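Long-range contact in mandelate racemase/muconate lactonizing enzyme (Polaromonas sp., PDB 3CB3), which binds magnesium and L-glucaric acid and probably racemises or otherwise processes acid sugars as an enolase-superfamily enzyme: residues G180-V185 against M211-Q216. Sequence-based numbering, arbitrary orientation.
Sequences GIKLKV and MVDANQ. With MG (magnesium ion), chain E; LGT (L-glucaric acid), chain G.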
loop_
_atom_site.group_PDB
_atom_site.type_symbol
_atom_site.label_atom_id
_atom_site.label_comp_id
_atom_site.label_asym_id
_atom_site.label_seq_id
_atom_site.Cartn_x
_atom_site.Cartn_y
_atom_site.Cartn_z
ATOM N N GLY A 180 -15.421 10.534 27.499
ATOM C CA GLY A 180 -14.012 10.444 27.835
ATOM C C GLY A 180 -13.236 11.526 27.119
ATOM O O GLY A 180 -13.759 12.170 26.207
ATOM N N ILE A 181 -11.990 11.732 27.531
ATOM C CA ILE A 181 -11.146 12.749 26.919
ATOM C C ILE A 181 -9.782 12.161 26.553
ATOM O O ILE A 181 -9.160 11.481 27.365
ATOM C CB ILE A 181 -10.904 13.937 27.890
ATOM C CG1 ILE A 181 -12.242 14.563 28.311
ATOM C CG2 ILE A 181 -10.020 14.977 27.217
ATOM C CD1 ILE A 181 -12.999 15.268 27.182
ATOM N N LYS A 182 -9.335 12.410 25.326
ATOM C CA LYS A 182 -8.017 11.934 24.894
ATOM C C LYS A 182 -7.102 13.154 24.824
ATOM O O LYS A 182 -7.417 14.147 24.158
ATOM C CB LYS A 182 -8.077 11.258 23.522
ATOM C CG LYS A 182 -6.767 10.556 23.155
ATOM C CD LYS A 182 -6.935 9.544 22.017
ATOM C CE LYS A 182 -7.105 10.225 20.671
ATOM N NZ LYS A 182 -7.437 9.216 19.615
ATOM N N LEU A 183 -5.975 13.071 25.515
ATOM C CA LEU A 183 -5.020 14.178 25.561
ATOM C C LEU A 183 -3.754 13.864 24.774
ATOM O O LEU A 183 -3.190 12.775 24.889
ATOM C CB LEU A 183 -4.636 14.468 27.008
ATOM C CG LEU A 183 -5.795 14.746 27.973
ATOM C CD1 LEU A 183 -5.287 14.636 29.408
ATOM C CD2 LEU A 183 -6.395 16.122 27.688
ATOM N N LYS A 184 -3.305 14.828 23.981
ATOM C CA LYS A 184 -2.096 14.626 23.217
ATOM C C LYS A 184 -0.872 14.810 24.106
ATOM O O LYS A 184 -0.808 15.736 24.916
ATOM C CB LYS A 184 -2.060 15.594 22.032
ATOM C CG LYS A 184 -3.032 15.208 20.932
ATOM C CD LYS A 184 -3.028 16.201 19.799
ATOM C CE LYS A 184 -3.854 15.679 18.642
ATOM N NZ LYS A 184 -3.321 14.381 18.134
ATOM N N VAL A 185 0.077 13.892 23.979
ATOM C CA VAL A 185 1.323 13.942 24.736
ATOM C C VAL A 185 2.436 13.642 23.738
ATOM O O VAL A 185 2.181 13.493 22.545
ATOM C CB VAL A 185 1.365 12.881 25.876
ATOM C CG1 VAL A 185 0.319 13.204 26.955
ATOM C CG2 VAL A 185 1.130 11.486 25.299
ATOM N N MET A 211 -7.517 9.224 28.185
ATOM C CA MET A 211 -6.588 8.474 27.343
ATOM C C MET A 211 -5.559 9.485 26.844
ATOM O O MET A 211 -5.816 10.689 26.865
ATOM C CB MET A 211 -7.307 7.867 26.131
ATOM C CG MET A 211 -8.527 7.041 26.460
ATOM S SD MET A 211 -10.049 8.026 26.476
ATOM C CE MET A 211 -11.168 6.849 25.611
ATOM N N VAL A 212 -4.396 9.006 26.415
ATOM C CA VAL A 212 -3.381 9.905 25.871
ATOM C C VAL A 212 -2.944 9.367 24.517
ATOM O O VAL A 212 -2.983 8.149 24.272
ATOM C CB VAL A 212 -2.128 10.020 26.781
ATOM C CG1 VAL A 212 -2.521 10.542 28.160
ATOM C CG2 VAL A 212 -1.425 8.675 26.874
ATOM N N ASP A 213 -2.555 10.283 23.635
ATOM C CA ASP A 213 -2.084 9.921 22.302
ATOM C C ASP A 213 -0.696 10.556 22.132
ATOM O O ASP A 213 -0.561 11.777 22.161
ATOM C CB ASP A 213 -3.030 10.464 21.237
ATOM C CG ASP A 213 -2.776 9.858 19.864
ATOM O OD1 ASP A 213 -1.619 9.472 19.572
ATOM O OD2 ASP A 213 -3.739 9.780 19.069
ATOM N N ALA A 214 0.327 9.721 21.981
ATOM C CA ALA A 214 1.702 10.203 21.811
ATOM C C ALA A 214 2.030 10.423 20.332
ATOM O O ALA A 214 3.068 10.992 19.989
ATOM C CB ALA A 214 2.692 9.192 22.424
ATOM N N ASN A 215 1.146 9.950 19.458
ATOM C CA ASN A 215 1.342 10.093 18.022
ATOM C C ASN A 215 2.734 9.686 17.529
ATOM O O ASN A 215 3.371 10.434 16.786
ATOM C CB ASN A 215 1.043 11.530 17.595
ATOM C CG ASN A 215 -0.433 11.845 17.634
ATOM O OD1 ASN A 215 -1.191 11.454 16.737
ATOM N ND2 ASN A 215 -0.857 12.542 18.678
ATOM N N GLN A 216 3.181 8.502 17.950
ATOM C CA GLN A 216 4.469 7.917 17.546
ATOM C C GLN A 216 5.715 8.738 17.881
ATOM O O GLN A 216 6.786 8.512 17.303
ATOM C CB GLN A 216 4.472 7.639 16.031
ATOM C CG GLN A 216 3.126 7.230 15.450
ATOM C CD GLN A 216 3.178 6.970 13.943
ATOM O OE1 GLN A 216 2.184 7.150 13.233
ATOM N NE2 GLN A 216 4.325 6.526 13.458
HETATM MG MG MG E . -4.151 8.796 17.267
HETATM O O1A LGT G . -6.107 9.412 17.092
HETATM C C1 LGT G . -6.278 10.398 16.346
HETATM O O1B LGT G . -7.394 10.783 15.920
HETATM C C2 LGT G . -5.029 11.224 15.905
HETATM O O2 LGT G . -3.855 10.387 15.945
HETATM C C3 LGT G . -5.196 11.826 14.496
HETATM O O3 LGT G . -5.424 10.760 13.579
HETATM C C4 LGT G . -3.973 12.668 13.988
HETATM O O4 LGT G . -3.333 12.038 12.867
HETATM C C5 LGT G . -4.308 14.120 13.558
HETATM O O5 LGT G . -5.323 14.099 12.540
HETATM C C6 LGT G . -4.783 14.980 14.753
HETATM O O6A LGT G . -3.884 15.399 15.520
HETATM O O6B LGT G . -6.007 15.198 14.896
HETATM O O HOH W 1 -4.536 12.407 18.964
HETATM O O HOH W 2 -2.227 8.443 17.583
#
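Leu183 and Asp213 sit on neighbouring parallel strands of the enolase-superfamily barrel, joined through helix 190-204 as a beta-alpha-beta crossover. The pairing is tight: the axes of strands 181-184 and 211-213 approach to 4.3 Å, and four backbone hydrogen bonds alternate between them, from Met211 N to Ile181 O, Leu183 N to Met211 O, Asp213 N to Leu183 O and Val185 N to Asp213 O. On the helix side, Val185 CG2 meets Val212 CB at 3.9 Å and Ala214 CB at 4.0 Å, while Leu183 and Val212 pack on helix 190-204.

The opposite face is polar around Lys182, Lys184 and Asp213 and filled by ligand and metal, its more open side lying at the partly exposed Lys184 and Asn215. With chi1 at -167°, the Asp213 carboxylate swings away from the backbone N and brings OD2 to the magnesium at 2.1 Å; Glu239 and Glu265 are further protein ligands, and OD1 accepts Asn215 N in an Asx turn. Lys182 and Lys184 form a Lys-X-Lys pattern, as in mandelate-racemase-type enzymes. Lys182 NZ lies 2.9 Å from glucarate O1A, a magnesium ligand; salt bridges from Lys182 NZ to Glu239 and Glu335 probably fix its position. Lys184 NZ reaches glucarate O6A at 2.9 Å but lies 4.7 Å from Asp213 OD2. Water 1 spans that gap, accepting from Lys184 NZ and donating to Asp213 OD2 at 2.7 Å.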